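Local coordinates for protein putative phosphatase (Bacteroides thetaiotaomicron, PDB 3KYA) that is a putative phosphatase that binds zinc in the crystal and joins an IPT/TIG domain to a six-bladed beta-propeller, at residues 200-203 with 204-207; 231-234 with 235-239; 253-256 with 257-260; 294-297 with 298-301. One frame throughout, in Å; residues are numbered along the deposited sequence. Where two conformers were deposited one is given.

Contact 1: residues 200-203 with 204-207; sequences YADE and AEYM. With ZN (zinc ion), chain B.
A201 packs against Y206 and D202 doubles back onto E205 in a type II beta turn. The turn lies at the end of the loop linking adjacent strands 188-193 and 206-211 of a four-stranded propeller blade. Y200 and A201 form a classic beta bulge just ahead of it. Y200 comes to this side through its carbonyl, while its ring heads off to helix 276-284. One water donates to Y200 O at 2.6 Å and to E205 OE1, and accepts a hydrogen bond from Y206 OH; it sits in the plane of the Y206 ring, at its edge. A201 then sets its methyl at the rim of the same ring, CB to Y206 CE1 3.7 Å. At D202 the backbone makes the grip. Its N donates to E205 OE1 over 3.1 Å, nearly straight at 161°, meeting the oxygen on its anti side. In return E205 N donates to D202 O, also 3.1 Å, from well above the carbonyl plane. E203 leads its carboxylate away from the turn to a salt bridge with K195. Both chi1 and chi2 of E205 are stretched out (-175° and 173°), which carries its carboxylate back over the backbone of D202, where OE1 is shared between the amide and the water. This would probably fix the rotation of the group and leave OE2 for the metal. D202 is a zinc ligand of this protein too, but its OD2 stays 4.0 Å from this zinc ion, whereas E205 OE2 binds it at 2.3 Å.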
# COMPACT_ATOMS: atom_id res chain seq x y z
N TYR A 200 32.22 -18.09 -28.73
CA TYR A 200 32.12 -19.39 -28.05
C TYR A 200 30.76 -20.08 -27.93
O TYR A 200 30.70 -21.31 -27.99
CB TYR A 200 32.69 -19.23 -26.62
CG TYR A 200 34.15 -18.83 -26.58
CD1 TYR A 200 35.14 -19.75 -26.88
CD2 TYR A 200 34.53 -17.54 -26.24
CE1 TYR A 200 36.49 -19.39 -26.84
CE2 TYR A 200 35.87 -17.17 -26.19
CZ TYR A 200 36.84 -18.10 -26.50
OH TYR A 200 38.17 -17.74 -26.46
N ALA A 201 29.68 -19.33 -27.72
CA ALA A 201 28.37 -19.94 -27.47
C ALA A 201 27.20 -19.02 -27.81
O ALA A 201 27.19 -17.85 -27.43
CB ALA A 201 28.27 -20.36 -25.99
N ASP A 202 26.22 -19.55 -28.53
CA ASP A 202 25.03 -18.78 -28.85
C ASP A 202 24.12 -18.70 -27.63
O ASP A 202 24.26 -19.46 -26.69
CB ASP A 202 24.29 -19.40 -30.04
CG ASP A 202 24.94 -19.00 -31.35
OD1 ASP A 202 24.97 -17.78 -31.65
OD2 ASP A 202 25.43 -19.86 -32.06
N GLU A 203 23.19 -17.75 -27.68
CA GLU A 203 22.22 -17.51 -26.61
C GLU A 203 21.47 -18.78 -26.26
O GLU A 203 20.89 -19.41 -27.14
CB GLU A 203 21.21 -16.45 -27.07
CG GLU A 203 20.19 -16.01 -26.01
CD GLU A 203 20.76 -15.11 -24.93
OE1 GLU A 203 21.82 -14.48 -25.16
OE2 GLU A 203 20.13 -15.01 -23.86
N ALA A 204 21.50 -19.16 -24.99
CA ALA A 204 20.81 -20.37 -24.48
C ALA A 204 21.15 -21.67 -25.20
O ALA A 204 20.32 -22.57 -25.29
CB ALA A 204 19.29 -20.14 -24.44
N GLU A 205 22.38 -21.78 -25.70
CA GLU A 205 22.84 -23.00 -26.34
C GLU A 205 23.09 -24.05 -25.26
O GLU A 205 23.11 -25.25 -25.55
CB GLU A 205 24.12 -22.73 -27.16
CG GLU A 205 24.58 -23.95 -27.95
CD GLU A 205 25.75 -23.69 -28.92
OE1 GLU A 205 26.34 -22.58 -28.92
OE2 GLU A 205 26.08 -24.64 -29.68
N TYR A 206 23.28 -23.60 -24.02
CA TYR A 206 23.53 -24.50 -22.90
C TYR A 206 22.59 -24.30 -21.71
O TYR A 206 22.38 -23.18 -21.24
CB TYR A 206 24.97 -24.32 -22.40
CG TYR A 206 26.01 -24.61 -23.47
CD1 TYR A 206 26.38 -23.63 -24.38
CD2 TYR A 206 26.58 -25.87 -23.60
CE1 TYR A 206 27.31 -23.89 -25.38
CE2 TYR A 206 27.51 -26.14 -24.60
CZ TYR A 206 27.87 -25.15 -25.48
OH TYR A 206 28.79 -25.41 -26.48
N MSE A 207 22.06 -25.43 -21.24
CA MSE A 207 21.27 -25.49 -20.01
C MSE A 207 22.28 -25.77 -18.91
O MSE A 207 23.11 -26.68 -19.06
CB MSE A 207 20.24 -26.61 -20.08
CG MSE A 207 19.35 -26.71 -18.83
SE MSE A 207 18.15 -28.25 -18.84
CE MSE A 207 16.80 -27.69 -20.15
ZN ZN B . 26.84 -23.53 -31.57
O HOH W 1 29.28 -23.52 -28.30

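Contact 2: residues 231-234 with 235-239; sequences DGTF and DDRSD. With EDO (1,2-ethanediol), chain M.
R237 NH2 is held between two carboxylates, donating to D231 OD2 at 3.0 Å and to D235 OD2 at 2.8 Å. Both are salt bridges, so one arginine probably offsets the like charges of two nearby aspartates. The two grips differ in shape. D235 takes the guanidinium side-on, with NE going to OD1 at 3.2 Å while NH2 goes to OD2. D231 meets the group at its edge with a single oxygen, on the syn side, and its carboxylate plane is turned 66° from the guanidinium. A bend at chi3 (-66°) brings the arginine head back over the preceding residues. T233 OG1 lies 3.0 Å from the same R237 NH2.

All this sits in the loop between strands 220-227 and 240-246, the third and fourth of one propeller blade. Two Asx turns frame the ion pairs. D231 OD1 accepts T233 N, and also the T233 hydroxyl at 2.6 Å through its syn lone pair; D235 OD1 accepts R237 N at 2.9 Å, besides NE and a bond from N229 ND2. That many donors on D235 would probably keep its carboxylate from rotating. The second Asx turn overlaps a type I beta turn from D235 to S238, whose serine reaches back so that OG accepts D235 N and comes 3.6 Å from F234 CA. F234 sends its ring the other way, onto L178 and R228. Farther round the turn, D236 OD1 accepts a hydrogen bond from an ethanediol O1, probably left by the crystallisation liquor.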
# COMPACT_ATOMS: atom_id res chain seq x y z
N ASP A 231 18.67 -30.16 -33.50
CA ASP A 231 17.26 -29.88 -33.78
C ASP A 231 16.61 -28.93 -32.77
O ASP A 231 15.38 -28.75 -32.79
CB ASP A 231 16.44 -31.18 -33.92
CG ASP A 231 16.37 -31.99 -32.63
OD1 ASP A 231 16.86 -31.52 -31.57
OD2 ASP A 231 15.82 -33.12 -32.69
N GLY A 232 17.40 -28.34 -31.86
CA GLY A 232 16.88 -27.38 -30.90
C GLY A 232 16.43 -27.93 -29.55
O GLY A 232 16.11 -27.17 -28.65
N THR A 233 16.43 -29.25 -29.40
CA THR A 233 15.97 -29.90 -28.17
C THR A 233 17.06 -30.09 -27.11
O THR A 233 18.25 -30.01 -27.39
CB THR A 233 15.40 -31.31 -28.48
OG1 THR A 233 16.44 -32.15 -29.04
CG2 THR A 233 14.22 -31.22 -29.44
N PHE A 234 16.62 -30.33 -25.88
CA PHE A 234 17.52 -30.77 -24.81
C PHE A 234 17.00 -32.15 -24.41
O PHE A 234 15.89 -32.25 -23.86
CB PHE A 234 17.51 -29.87 -23.57
CG PHE A 234 18.07 -28.49 -23.79
CD1 PHE A 234 19.45 -28.26 -23.72
CD2 PHE A 234 17.23 -27.41 -24.03
CE1 PHE A 234 19.97 -26.98 -23.92
CE2 PHE A 234 17.73 -26.14 -24.21
CZ PHE A 234 19.11 -25.92 -24.16
N ASP A 235 17.75 -33.22 -24.70
CA ASP A 235 17.31 -34.56 -24.32
C ASP A 235 18.49 -35.53 -24.08
O ASP A 235 19.62 -35.09 -23.89
CB ASP A 235 16.27 -35.11 -25.34
CG ASP A 235 16.82 -35.27 -26.75
OD1 ASP A 235 18.05 -35.44 -26.93
OD2 ASP A 235 16.00 -35.28 -27.69
N ASP A 236 18.23 -36.83 -24.08
CA ASP A 236 19.30 -37.79 -23.78
C ASP A 236 20.37 -37.90 -24.88
O ASP A 236 21.38 -38.57 -24.69
CB ASP A 236 18.70 -39.16 -23.38
CG ASP A 236 17.97 -39.11 -22.03
OD1 ASP A 236 18.34 -38.30 -21.15
OD2 ASP A 236 17.03 -39.89 -21.83
N ARG A 237 20.18 -37.22 -26.01
CA ARG A 237 21.20 -37.18 -27.05
C ARG A 237 22.18 -36.04 -26.78
O ARG A 237 23.25 -35.98 -27.37
CB ARG A 237 20.59 -36.96 -28.42
CG ARG A 237 19.70 -38.09 -28.92
CD ARG A 237 18.98 -37.65 -30.17
NE ARG A 237 18.06 -36.56 -29.88
CZ ARG A 237 17.43 -35.82 -30.80
NH1 ARG A 237 17.62 -36.05 -32.09
NH2 ARG A 237 16.61 -34.85 -30.42
N SER A 238 21.78 -35.11 -25.91
CA SER A 238 22.57 -33.93 -25.60
C SER A 238 23.87 -34.23 -24.87
O SER A 238 23.89 -35.03 -23.93
CB SER A 238 21.76 -32.94 -24.74
OG SER A 238 20.67 -32.41 -25.47
N ASP A 239 24.94 -33.56 -25.30
CA ASP A 239 26.22 -33.66 -24.65
C ASP A 239 26.09 -33.04 -23.25
O ASP A 239 25.50 -31.97 -23.10
CB ASP A 239 27.28 -32.89 -25.44
CG ASP A 239 28.68 -32.99 -24.80
OD1 ASP A 239 29.28 -34.08 -24.85
OD2 ASP A 239 29.17 -31.97 -24.26
C1 EDO M . 20.82 -35.33 -20.52
O1 EDO M . 19.78 -36.20 -20.04
C2 EDO M . 21.91 -36.09 -21.27
O2 EDO M . 22.34 -37.20 -20.47

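Contact 3: residues 253-256 with 257-260; sequences TIHP and INGE
This is a local contact within a hairpin, where the chain leaves strand 252-254 and returns as its antiparallel neighbour 261-265 in a propeller blade. H255 and E260 form the last pair before the loop: H255 N donates to E260 O at 2.9 Å, almost straight. On its other side H255 O accepts G259 N at 3.0 Å, closing a turn in which G259 takes a positive phi.

The histidine side chain adds a third clamp. A chi1 of -167° turns the ring in against the loop backbone, where ND1 accepts N258 N at 3.1 Å close to the ring plane, the N-H pointing at it almost exactly (177°). NE2 meets G321 O outside the loop, consistent with a neutral ring carrying its proton there. P256 CD rests over one ring face, 3.7 Å above the plane and offset toward the rim, and I257 CB stands 3.8 Å from H255 CE1.

E260 bends at chi2 and runs alongside the histidine, its carboxylate plane within 14° of the ring plane. OE1, 3.5 Å from H255 CB, is buried without a polar partner, while OE2 is bonded to the hydroxyls of Y339 and Y262. Y339 also stacks on the H255 ring. Four loop residues, three right-handed helical and then a left-handed glycine, closed by a single pair bond, are typical of a 4:6 beta hairpin.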
# COMPACT_ATOMS: atom_id res chain seq x y z
N THR A 253 23.12 -19.49 -10.94
CA THR A 253 22.42 -18.40 -11.64
C THR A 253 23.35 -17.63 -12.56
O THR A 253 24.52 -17.39 -12.20
CB THR A 253 21.81 -17.41 -10.63
OG1 THR A 253 21.09 -18.13 -9.61
CG2 THR A 253 20.87 -16.42 -11.32
N ILE A 254 22.84 -17.21 -13.72
CA ILE A 254 23.58 -16.45 -14.72
C ILE A 254 23.29 -14.95 -14.61
O ILE A 254 22.12 -14.55 -14.46
CB ILE A 254 23.23 -16.94 -16.16
CG1 ILE A 254 23.84 -18.33 -16.40
CG2 ILE A 254 23.74 -15.99 -17.23
CD1 ILE A 254 25.38 -18.34 -16.52
N HIS A 255 24.34 -14.12 -14.66
CA HIS A 255 24.16 -12.67 -14.63
C HIS A 255 23.51 -12.25 -15.96
O HIS A 255 24.07 -12.55 -17.02
CB HIS A 255 25.48 -11.93 -14.43
CG HIS A 255 25.30 -10.49 -14.08
ND1 HIS A 255 25.20 -9.50 -15.03
CD2 HIS A 255 25.15 -9.87 -12.88
CE1 HIS A 255 25.02 -8.33 -14.43
NE2 HIS A 255 24.98 -8.53 -13.12
N PRO A 256 22.36 -11.56 -15.91
CA PRO A 256 21.61 -11.27 -17.14
C PRO A 256 22.26 -10.28 -18.11
O PRO A 256 21.85 -10.23 -19.27
CB PRO A 256 20.27 -10.72 -16.62
CG PRO A 256 20.60 -10.16 -15.27
CD PRO A 256 21.69 -11.03 -14.71
N ILE A 257 23.27 -9.52 -17.67
CA ILE A 257 23.95 -8.59 -18.56
C ILE A 257 25.33 -9.08 -18.99
O ILE A 257 25.63 -9.07 -20.19
CB ILE A 257 24.12 -7.18 -17.94
CG1 ILE A 257 22.78 -6.66 -17.38
CG2 ILE A 257 24.71 -6.21 -18.97
CD1 ILE A 257 21.65 -6.59 -18.39
N ASN A 258 26.16 -9.49 -18.03
CA ASN A 258 27.55 -9.89 -18.30
C ASN A 258 27.78 -11.39 -18.52
O ASN A 258 28.85 -11.78 -18.98
CB ASN A 258 28.48 -9.31 -17.23
CG ASN A 258 28.52 -7.78 -17.24
OD1 ASN A 258 28.51 -7.17 -18.31
ND2 ASN A 258 28.55 -7.16 -16.05
N GLY A 259 26.80 -12.21 -18.14
CA GLY A 259 26.83 -13.64 -18.40
C GLY A 259 27.61 -14.60 -17.52
O GLY A 259 27.58 -15.80 -17.77
N GLU A 260 28.32 -14.10 -16.50
CA GLU A 260 29.07 -15.00 -15.64
C GLU A 260 28.10 -15.83 -14.78
O GLU A 260 26.91 -15.49 -14.66
CB GLU A 260 30.12 -14.25 -14.79
CG GLU A 260 29.60 -13.38 -13.64
CD GLU A 260 29.09 -12.01 -14.06
OE1 GLU A 260 28.87 -11.78 -15.28
OE2 GLU A 260 28.92 -11.15 -13.15

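Contact 4: residues 294-297 with 298-301; sequences KNNP and NTFK
Hydrogen bonds converge on one oxygen, N296 O. F300 N donates to it at 3.1 Å and 171°, lined up with the C=O bond. T299 OG1 donates from a different direction, also at 3.1 Å, tilted 32° from the carbonyl plane; this holds for one of the two conformers deposited for T299. Its chi1 of 64° places the hydroxyl between the backbone N and carbonyl carbon, turned back toward N296. T299 N adds a weak bond to the same oxygen at 3.3 Å. Outside the turn, the N296 amide is held through ND2 by I292 O and D290 OD2.

The F300-to-N296 bond, with P297, N298 and T299 all at right-handed helical backbone angles, makes a single alpha-turn. It delivers the chain into strand 300-305, the fourth strand of a propeller blade, where K301 pairs with R273 of strand 270-274.

Apolar and weaker contacts fill in around the carbonyl. The F300 ring presents an edge to N296, CD2 lying 3.9 Å from N296 CB with that carbon in the ring plane. One residue along, P297 O receives a CA-H...O contact from K301 CA at 3.6 Å.

As for charge, K301 points away from the turn with an extended chain, and its NZ forms a salt bridge with E345 OE2.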
# COMPACT_ATOMS: atom_id res chain seq x y z
N LYS A 294 38.14 -26.29 -5.32
CA LYS A 294 39.19 -26.04 -4.32
C LYS A 294 40.61 -25.89 -4.89
O LYS A 294 41.41 -25.12 -4.37
CB LYS A 294 39.16 -27.13 -3.24
CG LYS A 294 39.59 -28.51 -3.71
CD LYS A 294 39.52 -29.52 -2.57
CE LYS A 294 40.22 -30.82 -2.94
NZ LYS A 294 40.20 -31.80 -1.81
N ASN A 295 40.91 -26.61 -5.97
CA ASN A 295 42.24 -26.55 -6.58
C ASN A 295 42.46 -25.40 -7.55
O ASN A 295 43.57 -25.21 -8.04
CB ASN A 295 42.55 -27.87 -7.30
CG ASN A 295 42.62 -29.05 -6.35
OD1 ASN A 295 42.70 -28.90 -5.13
ND2 ASN A 295 42.58 -30.25 -6.92
N ASN A 296 41.41 -24.64 -7.85
CA ASN A 296 41.50 -23.55 -8.82
C ASN A 296 40.81 -22.30 -8.32
O ASN A 296 39.77 -21.90 -8.85
CB ASN A 296 40.88 -24.00 -10.14
CG ASN A 296 41.59 -25.19 -10.75
OD1 ASN A 296 42.64 -25.05 -11.35
ND2 ASN A 296 40.97 -26.37 -10.64
N PRO A 297 41.39 -21.66 -7.29
CA PRO A 297 40.75 -20.47 -6.70
C PRO A 297 40.68 -19.24 -7.58
O PRO A 297 39.85 -18.37 -7.33
CB PRO A 297 41.61 -20.19 -5.44
CG PRO A 297 42.90 -20.87 -5.70
CD PRO A 297 42.61 -22.05 -6.56
N ASN A 298 41.54 -19.14 -8.59
CA ASN A 298 41.51 -18.00 -9.51
C ASN A 298 40.40 -18.10 -10.56
O ASN A 298 39.92 -17.07 -11.03
CB ASN A 298 42.86 -17.82 -10.24
CG ASN A 298 43.96 -17.30 -9.33
OD1 ASN A 298 43.70 -16.71 -8.28
ND2 ASN A 298 45.20 -17.47 -9.77
N THR A 299 39.99 -19.32 -10.92
CA THR A 299 38.94 -19.54 -11.93
C THR A 299 37.53 -19.64 -11.30
O THR A 299 36.55 -19.13 -11.85
CB THR A 299 39.25 -20.79 -12.76
OG1 THR A 299 39.22 -21.95 -11.92
CG2 THR A 299 40.64 -20.67 -13.40
N PHE A 300 37.43 -20.32 -10.15
CA PHE A 300 36.17 -20.43 -9.41
C PHE A 300 36.36 -19.51 -8.22
O PHE A 300 36.68 -19.96 -7.12
CB PHE A 300 35.89 -21.86 -8.94
CG PHE A 300 35.87 -22.87 -10.05
CD1 PHE A 300 34.71 -23.10 -10.77
CD2 PHE A 300 37.02 -23.58 -10.38
CE1 PHE A 300 34.69 -24.03 -11.81
CE2 PHE A 300 37.01 -24.51 -11.41
CZ PHE A 300 35.85 -24.74 -12.12
N LYS A 301 36.17 -18.22 -8.44
CA LYS A 301 36.45 -17.22 -7.40
C LYS A 301 35.43 -17.19 -6.27
O LYS A 301 34.24 -16.98 -6.52
CB LYS A 301 36.57 -15.83 -8.05
CG LYS A 301 37.07 -14.75 -7.12
CD LYS A 301 37.27 -13.40 -7.82
CE LYS A 301 37.58 -12.31 -6.76
NZ LYS A 301 37.93 -10.97 -7.33

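Overall arrangement
The four contacts follow one another along the chain, and none encloses another. Contacts 1 and 2 belong to the blade whose first strand is 188-193 and whose last is 240-246, and they touch: the F234 ring of contact 2 packs on the turn of contact 1, its CZ 3.7 Å from A204 O. Contacts 3 and 4 serve the next blade, at the loop between its first two strands and at the entry to its last; their centres are about 19 Å apart. Contact 3 comes within about 7 Å (nearest atoms) of contact 1 without touching it. Zinc is bound directly in contact 1; in contact 2 the T233 side chain is about 6 Å from that of zinc ligand H153.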